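Alcohol oxidase (Myceliophthora thermophila, PDB 6F74) binds FAD and probably uses it to oxidise its substrate with molecular oxygen, as a flavoprotein oxidase of the VAO type. Local coordinates at residues E136-T141 with L173-F178; T189-C194 with I272-H277; I204-A209 with G235-W240; L261-M266 with G295-Q300. All coordinates share one frame; numbering follows the deposited sequence.

Interaction 1 (E136-T141 with L173-F178); sequences EDITLT and LWLHSF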
# COMPACT_ATOMS: atom_id res chain seq x y z
N GLU A 136 -3.38 26.03 8.71
CA GLU A 136 -3.63 27.23 7.93
C GLU A 136 -3.11 26.96 6.50
O GLU A 136 -3.80 27.22 5.54
CB GLU A 136 -2.97 28.45 8.55
CG GLU A 136 -3.61 28.93 9.87
CD GLU A 136 -3.44 27.96 11.02
OE1 GLU A 136 -2.38 27.36 11.20
OE2 GLU A 136 -4.38 27.71 11.77
N ASP A 137 -1.90 26.41 6.39
CA ASP A 137 -1.36 25.96 5.11
C ASP A 137 -2.35 25.12 4.33
O ASP A 137 -2.58 25.33 3.14
CB ASP A 137 -0.09 25.12 5.29
CG ASP A 137 1.08 25.92 5.85
OD1 ASP A 137 1.05 27.15 5.82
OD2 ASP A 137 2.06 25.29 6.33
N ILE A 138 -2.96 24.17 5.03
CA ILE A 138 -3.85 23.20 4.42
C ILE A 138 -5.13 23.91 3.97
O ILE A 138 -5.61 23.67 2.84
CB ILE A 138 -4.23 22.06 5.38
CG1 ILE A 138 -3.00 21.28 5.84
CG2 ILE A 138 -5.23 21.10 4.72
CD1 ILE A 138 -3.32 20.17 6.81
N THR A 139 -5.70 24.72 4.87
CA THR A 139 -6.90 25.49 4.55
C THR A 139 -6.66 26.36 3.29
O THR A 139 -7.49 26.38 2.39
CB THR A 139 -7.34 26.38 5.74
OG1 THR A 139 -7.81 25.56 6.81
CG2 THR A 139 -8.47 27.35 5.35
N LEU A 140 -5.53 27.06 3.25
CA LEU A 140 -5.22 27.95 2.14
C LEU A 140 -5.01 27.20 0.80
O LEU A 140 -5.39 27.69 -0.27
CB LEU A 140 -3.99 28.82 2.44
CG LEU A 140 -4.11 29.90 3.52
CD1 LEU A 140 -2.73 30.29 4.06
CD2 LEU A 140 -4.85 31.13 2.98
N THR A 141 -4.43 26.00 0.89
CA THR A 141 -4.19 25.19 -0.29
C THR A 141 -5.50 24.66 -0.84
O THR A 141 -5.78 24.83 -2.02
CB THR A 141 -3.20 24.06 0.02
OG1 THR A 141 -2.04 24.64 0.58
CG2 THR A 141 -2.83 23.26 -1.26
N LEU A 173 -1.18 19.05 -2.25
CA LEU A 173 -1.14 19.24 -0.81
C LEU A 173 -0.20 18.21 -0.25
O LEU A 173 -0.59 17.03 -0.07
CB LEU A 173 -2.54 19.09 -0.22
CG LEU A 173 -2.61 19.19 1.31
CD1 LEU A 173 -2.21 20.58 1.79
CD2 LEU A 173 -4.02 18.85 1.72
N TRP A 174 1.04 18.62 0.01
CA TRP A 174 2.07 17.73 0.58
C TRP A 174 2.07 17.82 2.12
O TRP A 174 2.38 18.86 2.69
CB TRP A 174 3.43 18.13 0.02
CG TRP A 174 4.55 17.18 0.27
CD1 TRP A 174 4.48 15.80 0.38
CD2 TRP A 174 5.93 17.52 0.40
NE1 TRP A 174 5.74 15.29 0.59
CE2 TRP A 174 6.65 16.31 0.60
CE3 TRP A 174 6.63 18.72 0.35
CZ2 TRP A 174 8.04 16.29 0.75
CZ3 TRP A 174 8.02 18.70 0.50
CH2 TRP A 174 8.70 17.48 0.71
N LEU A 175 1.72 16.71 2.77
CA LEU A 175 1.52 16.69 4.22
C LEU A 175 2.71 16.19 5.01
O LEU A 175 2.63 16.06 6.23
CB LEU A 175 0.27 15.87 4.53
CG LEU A 175 -1.01 16.48 3.93
CD1 LEU A 175 -2.16 15.49 4.10
CD2 LEU A 175 -1.36 17.82 4.56
N HIS A 176 3.83 15.96 4.35
CA HIS A 176 4.99 15.28 4.97
C HIS A 176 5.55 16.02 6.19
O HIS A 176 6.04 15.39 7.11
CB HIS A 176 6.05 15.04 3.90
CG HIS A 176 7.24 14.28 4.37
ND1 HIS A 176 8.51 14.82 4.37
CD2 HIS A 176 7.37 13.01 4.82
CE1 HIS A 176 9.36 13.92 4.82
NE2 HIS A 176 8.71 12.81 5.07
N SER A 177 5.46 17.34 6.23
CA SER A 177 5.86 18.12 7.43
C SER A 177 4.70 18.59 8.31
O SER A 177 4.88 19.50 9.12
CB SER A 177 6.70 19.33 7.02
OG SER A 177 7.75 18.96 6.16
N PHE A 178 3.52 17.99 8.17
CA PHE A 178 2.37 18.33 8.99
C PHE A 178 2.39 17.38 10.16
O PHE A 178 1.80 16.30 10.09
CB PHE A 178 1.07 18.25 8.18
CG PHE A 178 -0.16 18.58 8.97
CD1 PHE A 178 -0.38 19.86 9.45
CD2 PHE A 178 -1.09 17.59 9.25
CE1 PHE A 178 -1.51 20.16 10.19
CE2 PHE A 178 -2.25 17.89 9.97
CZ PHE A 178 -2.45 19.18 10.45

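Interaction 2 (T189-C194 with I272-H277); sequences TSANKC and IVTANH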
# COMPACT_ATOMS: atom_id res chain seq x y z
N THR A 189 -8.87 8.28 25.03
CA THR A 189 -9.64 9.47 25.38
C THR A 189 -10.04 10.14 24.07
O THR A 189 -9.21 10.61 23.32
CB THR A 189 -8.82 10.44 26.25
OG1 THR A 189 -8.32 9.73 27.37
CG2 THR A 189 -9.67 11.63 26.74
N SER A 190 -11.35 10.15 23.82
CA SER A 190 -11.92 10.61 22.57
C SER A 190 -12.14 12.12 22.61
O SER A 190 -12.56 12.67 23.63
CB SER A 190 -13.24 9.88 22.28
OG SER A 190 -13.98 10.55 21.27
N ALA A 191 -11.92 12.75 21.46
CA ALA A 191 -12.19 14.17 21.26
C ALA A 191 -13.63 14.58 21.54
O ALA A 191 -13.87 15.72 21.92
CB ALA A 191 -11.78 14.58 19.84
N ASN A 192 -14.59 13.68 21.34
CA ASN A 192 -16.02 13.96 21.65
C ASN A 192 -16.58 13.05 22.73
O ASN A 192 -17.80 12.93 22.87
CB ASN A 192 -16.89 13.92 20.38
CG ASN A 192 -16.86 12.56 19.68
OD1 ASN A 192 -16.43 11.55 20.25
ND2 ASN A 192 -17.32 12.54 18.42
N LYS A 193 -15.69 12.42 23.50
CA LYS A 193 -16.03 11.48 24.60
C LYS A 193 -16.89 10.28 24.21
O LYS A 193 -17.64 9.75 25.03
CB LYS A 193 -16.61 12.24 25.80
CG LYS A 193 -15.69 13.32 26.37
CD LYS A 193 -14.34 12.73 26.86
CE LYS A 193 -13.28 13.79 27.14
NZ LYS A 193 -13.81 14.97 27.87
N CYS A 194 -16.72 9.83 22.98
CA CYS A 194 -17.47 8.70 22.47
C CYS A 194 -17.07 7.41 23.18
O CYS A 194 -15.87 7.11 23.32
CB CYS A 194 -17.25 8.56 20.97
SG CYS A 194 -18.34 7.37 20.17
N ILE A 272 -13.54 21.37 9.68
CA ILE A 272 -12.82 20.33 10.38
C ILE A 272 -13.81 19.60 11.27
O ILE A 272 -14.38 20.22 12.15
CB ILE A 272 -11.65 20.89 11.21
CG1 ILE A 272 -10.65 21.54 10.23
CG2 ILE A 272 -10.98 19.77 12.00
CD1 ILE A 272 -9.34 22.00 10.86
N VAL A 273 -14.00 18.29 11.04
CA VAL A 273 -14.98 17.49 11.77
C VAL A 273 -14.34 16.28 12.45
O VAL A 273 -13.30 15.76 11.98
CB VAL A 273 -16.15 17.00 10.90
CG1 VAL A 273 -16.93 18.17 10.31
CG2 VAL A 273 -15.67 16.05 9.80
N THR A 274 -14.98 15.81 13.52
CA THR A 274 -14.65 14.53 14.12
C THR A 274 -15.42 13.44 13.41
O THR A 274 -16.61 13.60 13.09
CB THR A 274 -14.99 14.54 15.64
OG1 THR A 274 -14.15 15.52 16.26
CG2 THR A 274 -14.71 13.21 16.29
N ALA A 275 -14.72 12.34 13.12
CA ALA A 275 -15.34 11.15 12.56
C ALA A 275 -15.04 9.98 13.49
O ALA A 275 -13.88 9.58 13.65
CB ALA A 275 -14.83 10.85 11.17
N ASN A 276 -16.09 9.45 14.12
CA ASN A 276 -15.98 8.27 14.96
C ASN A 276 -17.35 7.58 15.10
O ASN A 276 -18.29 7.89 14.35
CB ASN A 276 -15.24 8.58 16.29
CG ASN A 276 -16.03 9.42 17.27
OD1 ASN A 276 -17.22 9.67 17.10
ND2 ASN A 276 -15.36 9.86 18.33
N HIS A 277 -17.47 6.68 16.07
CA HIS A 277 -18.67 5.88 16.25
C HIS A 277 -19.89 6.75 16.59
O HIS A 277 -21.02 6.37 16.26
CB HIS A 277 -18.45 4.80 17.33
CG HIS A 277 -17.26 3.92 17.07
ND1 HIS A 277 -15.96 4.34 17.25
CD2 HIS A 277 -17.18 2.64 16.64
CE1 HIS A 277 -15.13 3.37 16.91
NE2 HIS A 277 -15.84 2.32 16.54

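Interaction 3 (I204-A209 with G235-W240); sequences IHIDGA and GAIGGW. With FAD (flavin-adenine dinucleotide), chain I.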
# COMPACT_ATOMS: atom_id res chain seq x y z
N ILE A 204 -2.82 5.48 20.65
CA ILE A 204 -1.90 6.51 20.22
C ILE A 204 -2.65 7.56 19.40
O ILE A 204 -3.37 7.23 18.45
CB ILE A 204 -0.66 5.94 19.48
CG1 ILE A 204 0.18 5.13 20.47
CG2 ILE A 204 0.18 7.07 18.91
CD1 ILE A 204 1.51 4.57 19.96
N HIS A 205 -2.49 8.83 19.80
CA HIS A 205 -2.97 9.97 19.03
C HIS A 205 -1.91 10.29 17.99
O HIS A 205 -0.85 10.83 18.31
CB HIS A 205 -3.26 11.18 19.93
CG HIS A 205 -3.94 12.31 19.21
ND1 HIS A 205 -4.19 13.54 19.79
CD2 HIS A 205 -4.31 12.42 17.91
CE1 HIS A 205 -4.75 14.33 18.90
NE2 HIS A 205 -4.83 13.68 17.75
N ILE A 206 -2.18 9.91 16.75
CA ILE A 206 -1.26 10.25 15.68
C ILE A 206 -1.69 11.60 15.14
O ILE A 206 -2.57 11.66 14.28
CB ILE A 206 -1.25 9.19 14.58
CG1 ILE A 206 -1.04 7.79 15.18
CG2 ILE A 206 -0.16 9.50 13.55
CD1 ILE A 206 -1.19 6.64 14.19
N ASP A 207 -1.08 12.68 15.65
CA ASP A 207 -1.51 14.05 15.39
C ASP A 207 -0.68 14.65 14.27
O ASP A 207 0.06 15.60 14.46
CB ASP A 207 -1.41 14.89 16.69
CG ASP A 207 -2.29 16.13 16.67
OD1 ASP A 207 -2.97 16.43 15.63
OD2 ASP A 207 -2.29 16.83 17.71
N GLY A 208 -0.82 14.07 13.08
CA GLY A 208 -0.09 14.52 11.91
C GLY A 208 0.06 13.40 10.89
O GLY A 208 -0.28 12.25 11.17
N ALA A 209 0.55 13.75 9.70
CA ALA A 209 0.83 12.77 8.65
C ALA A 209 2.18 12.08 8.90
O ALA A 209 3.11 12.14 8.08
CB ALA A 209 0.83 13.44 7.31
N GLY A 235 3.01 6.12 5.18
CA GLY A 235 2.20 6.97 6.08
C GLY A 235 1.32 6.16 6.98
O GLY A 235 0.84 5.07 6.59
N ALA A 236 1.12 6.67 8.21
CA ALA A 236 0.28 5.99 9.19
C ALA A 236 -1.21 6.28 9.01
O ALA A 236 -2.02 5.44 9.38
CB ALA A 236 0.69 6.38 10.60
N ILE A 237 -1.57 7.45 8.46
CA ILE A 237 -2.98 7.86 8.47
C ILE A 237 -3.61 8.15 7.10
O ILE A 237 -4.73 8.68 7.05
CB ILE A 237 -3.24 9.04 9.46
CG1 ILE A 237 -2.65 10.37 8.97
CG2 ILE A 237 -2.68 8.68 10.82
CD1 ILE A 237 -3.09 11.55 9.80
N GLY A 238 -2.98 7.73 6.00
CA GLY A 238 -3.46 8.07 4.65
C GLY A 238 -4.00 6.84 3.95
O GLY A 238 -5.01 6.27 4.37
N GLY A 239 -3.33 6.45 2.88
CA GLY A 239 -3.74 5.29 2.11
C GLY A 239 -3.61 3.96 2.86
O GLY A 239 -4.37 3.04 2.59
N TRP A 240 -2.64 3.86 3.77
CA TRP A 240 -2.37 2.59 4.42
C TRP A 240 -3.61 2.06 5.17
O TRP A 240 -4.14 1.01 4.79
CB TRP A 240 -1.09 2.63 5.28
CG TRP A 240 -0.63 1.31 5.79
CD1 TRP A 240 0.29 0.48 5.24
CD2 TRP A 240 -1.07 0.67 6.99
NE1 TRP A 240 0.43 -0.65 6.00
CE2 TRP A 240 -0.39 -0.54 7.09
CE3 TRP A 240 -2.00 1.01 7.97
CZ2 TRP A 240 -0.60 -1.43 8.14
CZ3 TRP A 240 -2.20 0.13 9.02
CH2 TRP A 240 -1.50 -1.07 9.11
PA FAD I . 0.56 8.44 -0.42
O1A FAD I . 1.06 8.17 -1.84
O2A FAD I . 1.10 9.66 0.26
O5B FAD I . -1.01 8.49 -0.49
C5B FAD I . -1.72 7.34 -0.85
C4B FAD I . -3.17 7.72 -1.13
O4B FAD I . -3.71 8.19 0.10
C3B FAD I . -3.38 8.84 -2.12
O3B FAD I . -4.67 8.63 -2.72
C2B FAD I . -3.48 10.08 -1.27
O2B FAD I . -4.35 11.11 -1.78
C1B FAD I . -4.12 9.55 -0.01
N9A FAD I . -3.75 10.22 1.24
C8A FAD I . -2.55 10.19 1.84
N7A FAD I . -2.58 10.89 2.99
C5A FAD I . -3.81 11.36 3.13
C6A FAD I . -4.49 12.17 4.14
N6A FAD I . -3.76 12.56 5.21
N1A FAD I . -5.80 12.48 3.93
C2A FAD I . -6.46 12.05 2.83
N3A FAD I . -5.90 11.27 1.86
C4A FAD I . -4.59 10.91 1.98
N1 FAD I . 1.06 -1.63 2.60
C2 FAD I . 0.77 -2.61 3.49
O2 FAD I . -0.44 -2.88 3.71
N3 FAD I . 1.73 -3.28 4.15
C4 FAD I . 3.04 -3.04 3.96
O4 FAD I . 3.93 -3.68 4.56
C4X FAD I . 3.44 -2.00 2.99
N5 FAD I . 4.74 -1.73 2.75
C5X FAD I . 5.08 -0.76 1.86
C6 FAD I . 6.43 -0.48 1.64
C7 FAD I . 6.83 0.51 0.76
C7M FAD I . 8.32 0.66 0.61
C8 FAD I . 5.79 1.31 0.04
C8M FAD I . 6.14 2.45 -0.91
C9 FAD I . 4.45 1.02 0.24
C9A FAD I . 4.03 0.02 1.14
N10 FAD I . 2.67 -0.29 1.39
C10 FAD I . 2.35 -1.30 2.31
C1' FAD I . 1.55 0.36 0.66
C2' FAD I . 0.81 1.50 1.29
O2' FAD I . -0.16 0.93 2.18
C3' FAD I . 0.07 2.28 0.20
O3' FAD I . 0.95 2.65 -0.88
C4' FAD I . -0.61 3.52 0.76
O4' FAD I . -1.29 4.21 -0.29
C5' FAD I . 0.40 4.45 1.44
O5' FAD I . -0.26 5.59 1.96
P FAD I . 0.66 6.88 2.02
O1P FAD I . 1.98 6.54 2.67
O2P FAD I . -0.19 7.97 2.60
O3P FAD I . 0.92 7.11 0.44

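Interaction 4 (L261-M266 with G295-Q300); sequences LEAQIM and GIVLSQ. With FAD (flavin-adenine dinucleotide), chain I.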
# COMPACT_ATOMS: atom_id res chain seq x y z
N LEU A 261 -9.84 4.45 15.75
CA LEU A 261 -10.90 4.74 16.73
C LEU A 261 -11.67 6.01 16.40
O LEU A 261 -12.88 6.10 16.67
CB LEU A 261 -10.28 4.90 18.10
CG LEU A 261 -9.71 3.61 18.68
CD1 LEU A 261 -8.73 3.93 19.80
CD2 LEU A 261 -10.86 2.68 19.13
N GLU A 262 -10.95 7.00 15.87
CA GLU A 262 -11.52 8.25 15.40
C GLU A 262 -10.51 9.00 14.56
O GLU A 262 -9.33 8.61 14.49
CB GLU A 262 -11.97 9.14 16.58
CG GLU A 262 -10.93 9.63 17.53
CD GLU A 262 -11.55 10.36 18.71
OE1 GLU A 262 -12.43 9.78 19.37
OE2 GLU A 262 -11.19 11.54 18.96
N ALA A 263 -10.99 10.06 13.91
CA ALA A 263 -10.15 10.93 13.09
C ALA A 263 -10.65 12.38 13.16
O ALA A 263 -11.83 12.62 13.40
CB ALA A 263 -10.15 10.43 11.64
N GLN A 264 -9.74 13.31 12.92
CA GLN A 264 -10.10 14.67 12.58
C GLN A 264 -9.85 14.79 11.09
O GLN A 264 -8.82 14.34 10.59
CB GLN A 264 -9.22 15.67 13.33
CG GLN A 264 -9.41 15.71 14.86
CD GLN A 264 -10.78 16.16 15.24
OE1 GLN A 264 -11.25 17.20 14.82
NE2 GLN A 264 -11.45 15.37 16.06
N ILE A 265 -10.84 15.35 10.39
CA ILE A 265 -10.85 15.42 8.95
C ILE A 265 -11.35 16.78 8.50
O ILE A 265 -12.40 17.23 8.99
CB ILE A 265 -11.76 14.34 8.34
CG1 ILE A 265 -11.31 12.94 8.77
CG2 ILE A 265 -11.73 14.42 6.82
CD1 ILE A 265 -12.21 11.81 8.32
N MET A 266 -10.61 17.41 7.59
CA MET A 266 -11.04 18.64 6.93
C MET A 266 -11.78 18.27 5.65
O MET A 266 -11.23 17.63 4.74
CB MET A 266 -9.84 19.55 6.63
CG MET A 266 -10.22 20.86 5.94
SD MET A 266 -8.85 22.03 5.65
CE MET A 266 -8.10 22.08 7.26
N GLY A 295 -12.06 13.24 2.48
CA GLY A 295 -11.68 14.44 3.23
C GLY A 295 -10.20 14.34 3.48
O GLY A 295 -9.61 13.29 3.19
N ILE A 296 -9.58 15.41 3.97
CA ILE A 296 -8.15 15.41 4.30
C ILE A 296 -7.98 14.97 5.75
O ILE A 296 -8.39 15.68 6.67
CB ILE A 296 -7.51 16.80 4.13
CG1 ILE A 296 -7.74 17.36 2.73
CG2 ILE A 296 -6.00 16.74 4.40
CD1 ILE A 296 -7.69 18.87 2.68
N VAL A 297 -7.35 13.80 5.95
CA VAL A 297 -7.18 13.24 7.28
C VAL A 297 -6.03 13.97 7.99
O VAL A 297 -4.86 13.88 7.59
CB VAL A 297 -6.98 11.73 7.26
CG1 VAL A 297 -6.90 11.19 8.68
CG2 VAL A 297 -8.10 11.04 6.50
N LEU A 298 -6.40 14.70 9.05
CA LEU A 298 -5.44 15.48 9.83
C LEU A 298 -4.83 14.68 10.95
O LEU A 298 -3.67 14.90 11.31
CB LEU A 298 -6.13 16.71 10.43
CG LEU A 298 -6.89 17.62 9.47
CD1 LEU A 298 -7.52 18.76 10.21
CD2 LEU A 298 -6.02 18.04 8.30
N SER A 299 -5.62 13.81 11.55
CA SER A 299 -5.14 13.01 12.67
C SER A 299 -6.00 11.76 12.80
O SER A 299 -7.14 11.74 12.36
CB SER A 299 -5.23 13.83 13.96
OG SER A 299 -6.56 13.85 14.42
N GLN A 300 -5.44 10.73 13.41
CA GLN A 300 -6.26 9.59 13.85
C GLN A 300 -5.80 9.17 15.24
O GLN A 300 -4.67 9.44 15.68
CB GLN A 300 -6.16 8.37 12.90
CG GLN A 300 -6.78 8.57 11.49
CD GLN A 300 -6.54 7.40 10.52
OE1 GLN A 300 -5.58 6.65 10.67
NE2 GLN A 300 -7.43 7.23 9.54
PA FAD I . 0.56 8.44 -0.42
O1A FAD I . 1.06 8.17 -1.84
O2A FAD I . 1.10 9.66 0.26
O5B FAD I . -1.01 8.49 -0.49
C5B FAD I . -1.72 7.34 -0.85
C4B FAD I . -3.17 7.72 -1.13
O4B FAD I . -3.71 8.19 0.10
C3B FAD I . -3.38 8.84 -2.12
O3B FAD I . -4.67 8.63 -2.72
C2B FAD I . -3.48 10.08 -1.27
O2B FAD I . -4.35 11.11 -1.78
C1B FAD I . -4.12 9.55 -0.01
N9A FAD I . -3.75 10.22 1.24
C8A FAD I . -2.55 10.19 1.84
N7A FAD I . -2.58 10.89 2.99
C5A FAD I . -3.81 11.36 3.13
C6A FAD I . -4.49 12.17 4.14
N6A FAD I . -3.76 12.56 5.21
N1A FAD I . -5.80 12.48 3.93
C2A FAD I . -6.46 12.05 2.83
N3A FAD I . -5.90 11.27 1.86
C4A FAD I . -4.59 10.91 1.98
N1 FAD I . 1.06 -1.63 2.60
C2 FAD I . 0.77 -2.61 3.49
O2 FAD I . -0.44 -2.88 3.71
N3 FAD I . 1.73 -3.28 4.15
C4 FAD I . 3.04 -3.04 3.96
O4 FAD I . 3.93 -3.68 4.56
C4X FAD I . 3.44 -2.00 2.99
N5 FAD I . 4.74 -1.73 2.75
C5X FAD I . 5.08 -0.76 1.86
C6 FAD I . 6.43 -0.48 1.64
C7 FAD I . 6.83 0.51 0.76
C7M FAD I . 8.32 0.66 0.61
C8 FAD I . 5.79 1.31 0.04
C8M FAD I . 6.14 2.45 -0.91
C9 FAD I . 4.45 1.02 0.24
C9A FAD I . 4.03 0.02 1.14
N10 FAD I . 2.67 -0.29 1.39
C10 FAD I . 2.35 -1.30 2.31
C1' FAD I . 1.55 0.36 0.66
C2' FAD I . 0.81 1.50 1.29
O2' FAD I . -0.16 0.93 2.18
C3' FAD I . 0.07 2.28 0.20
O3' FAD I . 0.95 2.65 -0.88
C4' FAD I . -0.61 3.52 0.76
O4' FAD I . -1.29 4.21 -0.29
C5' FAD I . 0.40 4.45 1.44
O5' FAD I . -0.26 5.59 1.96
P FAD I . 0.66 6.88 2.02
O1P FAD I . 1.98 6.54 2.67
O2P FAD I . -0.19 7.97 2.60
O3P FAD I . 0.92 7.11 0.44

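Interaction 1 (E136-T141 with L173-F178)
Ile-138 of helix 135-147 presses its CD1 methyl onto the face of the Phe-178 ring. CD1 of Ile-138 lies 3.8 Å from the centroid of that ring and 8° off its normal. This is a CH-pi contact over the middle of the ring. The same methyl meets Leu-175, with Ile-138 CD1 and Leu-175 CD2 3.8 Å apart. The other branch serves the strand residue: Ile-138 CG2 is 3.9 Å from Leu-173 CD2. Ile-138 is thus the bump, and Leu-173, Leu-175 and Phe-178 form the hollow. Its side chain crosses each of theirs at about a right angle. CG1 of Ile-138 stands anti to the carbonyl carbon (chi1 -61°), and the extended chain beyond carries CD1 out to the ring. One turn of helix further on, Thr-141 CB rests 4.0 Å from Leu-173 CD1. Its hydroxyl stays with the helix, where Thr-141 OG1 donates to Asp-137 O at 2.7 Å. The backbone N of Thr-141 reaches that oxygen from the opposite face. An alanine in place of Phe-178 would take away the ring, probably opening a gap beside Ile-138 and leaving its CD1 freer to turn. Within the FAD-binding domain, the contact packs the helix against the end of strand 171-174 and the type I turn from Leu-175 to Phe-178. Leu-175 also touches FAD, and Ile-296 and Leu-298 of strand 296-306 touch Ile-138 too. No hydrogen bond links the two segments, so helix and turn are held together by apolar fit and burial.

Interaction 2 (T189-C194 with I272-H277)
Asn-192 and Asn-276 meet amide to amide, coming from opposite directions and joined by two hydrogen bonds. Asn-276 ND2 donates to Asn-192 OD1 at 2.8 Å, nearly straight at 172°. Asn-192 ND2 returns a longer bond to Asn-276 OD1 at 3.2 Å. The amide planes stand 56° apart. Each N-H therefore points along its own amide plane but arrives tilted from the plane of the accepting carbonyl. In Asn-192 CG sits between the backbone N and the carbonyl carbon (chi1 60°), which turns its amide to Asn-276. Ser-190 OG accepts from Asn-192 N at 3.2 Å, an ST turn. The backbone N of Cys-194 makes weak bonds to Ser-190 OG and Asn-192 OD1. Thr-274 turns its CG2 to the loop, 3.4 Å from Asn-192 ND2, while its OG1 bonds Gln-264 NE2. The carboxylate of Glu-262 is a hub: its OE1 bonds Tyr-188 OH, Ser-190 OG and Asn-276 ND2, its OE2 takes the backbone N of Ala-191, and its charge would probably polarise these donors. Asn-192 ND2 also bonds Glu-279 OE1, and Asn-276 OD1 accepts from the backbone N of Cys-278. Beyond the amides, Cys-194 SG packs 3.8 Å from His-277 CB and forms a disulfide with Cys-278. The contact thus fastens the loop between strands 179-185 and 203-208 to strand 272-276, which pairs with strand 260-266 and is packed by helix 281-287.

Interaction 3 (I204-A209 with G235-W240)
Ile-206 and Ile-237 slide past each other in opposite directions, their CG2 methyls 3.8 Å apart. The second branch of Ile-206 goes on to Ala-236, with Ile-206 CD1 and Ala-236 CB 4.1 Å apart. Ile-237 holds CG1 between its backbone N and carbonyl carbon (chi1 71°), which turns CD1 toward Gly-208. There Ile-237 CD1 lies 3.2 Å from Gly-208 O, a close approach to a carbonyl. These residues pack the end of strand 203-208 against the loop before helix 239-242. The far side of that loop meets FAD. Gly-235 N donates to the phosphate oxygen O1P at 2.7 Å. A CB on Gly-238 would come too near N7A of the adenine, and one on Gly-239 too near O4' of the ribityl chain. Trp-240 CD1 comes within 3.1 Å of FAD O2', and Trp-240 NE1 lies 3.2 Å from flavin C2. Exchanging Trp-240 for an alanine removes the indole and would probably open a gap beside the flavin C2 and leave Trp-212 without its edge-to-face partner. The chemistry is divided: apolar branches fix the loop to the strand, and bare backbone lets the diphosphate and adenine come close.

Interaction 4 (L261-M266 with G295-Q300)
Ile-265 and Val-297 face each other as a non-hydrogen-bonded pair, which leaves the peptide N and O of Val-297 to a flat group, the adenine of FAD. Val-297 N bonds FAD N1A at 2.9 Å, and FAD N6A bonds Val-297 O at 2.9 Å. The Val-297 side chain lies beside the same part of the ring, with CB 3.6 Å from FAD N1A and CG2 close by. Gln-264 N bonds Ser-299 O at 3.1 Å. At the other end, Met-266 N reaches Ile-296 O at 3.0 Å and Ile-296 N reaches Met-266 O at 2.9 Å. Between them the register slips. Leu-298 N bonds Gln-264 O at 2.9 Å, while Ser-299 N makes only a weak bond to Gln-264 O at 3.4 Å, a classic beta bulge. The strands run antiparallel, 154° apart. Ala-263, Ile-265, Val-297 and Gln-300 lie on one face of the sheet, where helix 281-287 covers Ala-263, Ile-265 and Gln-300. Gln-264, Met-266, Ile-296 and Ser-299 lie on the other, where helix 135-147 packs on Met-266. Ser-299 OG rests against CB and CG of Gln-264. The bend at chi2 (-64°) leads the Gln-264 amide away toward Thr-274 of strand 272-276. A CB on Gly-295 would point at Ile-265 CG2, too close to fit. Away from strand 260-266, Val-297 serves the cofactor and Gln-300 pairs with Ile-206 of strand 203-208. One backbone donor and one backbone acceptor on Val-297 match the adenine, and its side chain packs beside the ring.

Overall arrangement
Interactions 1, 3 and 4 are buried, while interaction 2 is partly exposed at the rim of the same domain. Interactions 1 and 3 are apolar packing without a hydrogen bond between their segments. Interaction 4 is backbone pairing within a sheet, and interaction 2 is a polar side-chain network backed by a disulfide. Strand 296-306 lies at the centre. Among others, it pairs with 260-266 and with 203-208 of interaction 3, and its side chains meet the helix of interaction 1. Strand 260-266 in turn pairs with 272-276, the strand of interaction 2. Interactions 1, 3 and 4 all touch FAD; interaction 2 lies farther from the cofactor, at strand 272-276.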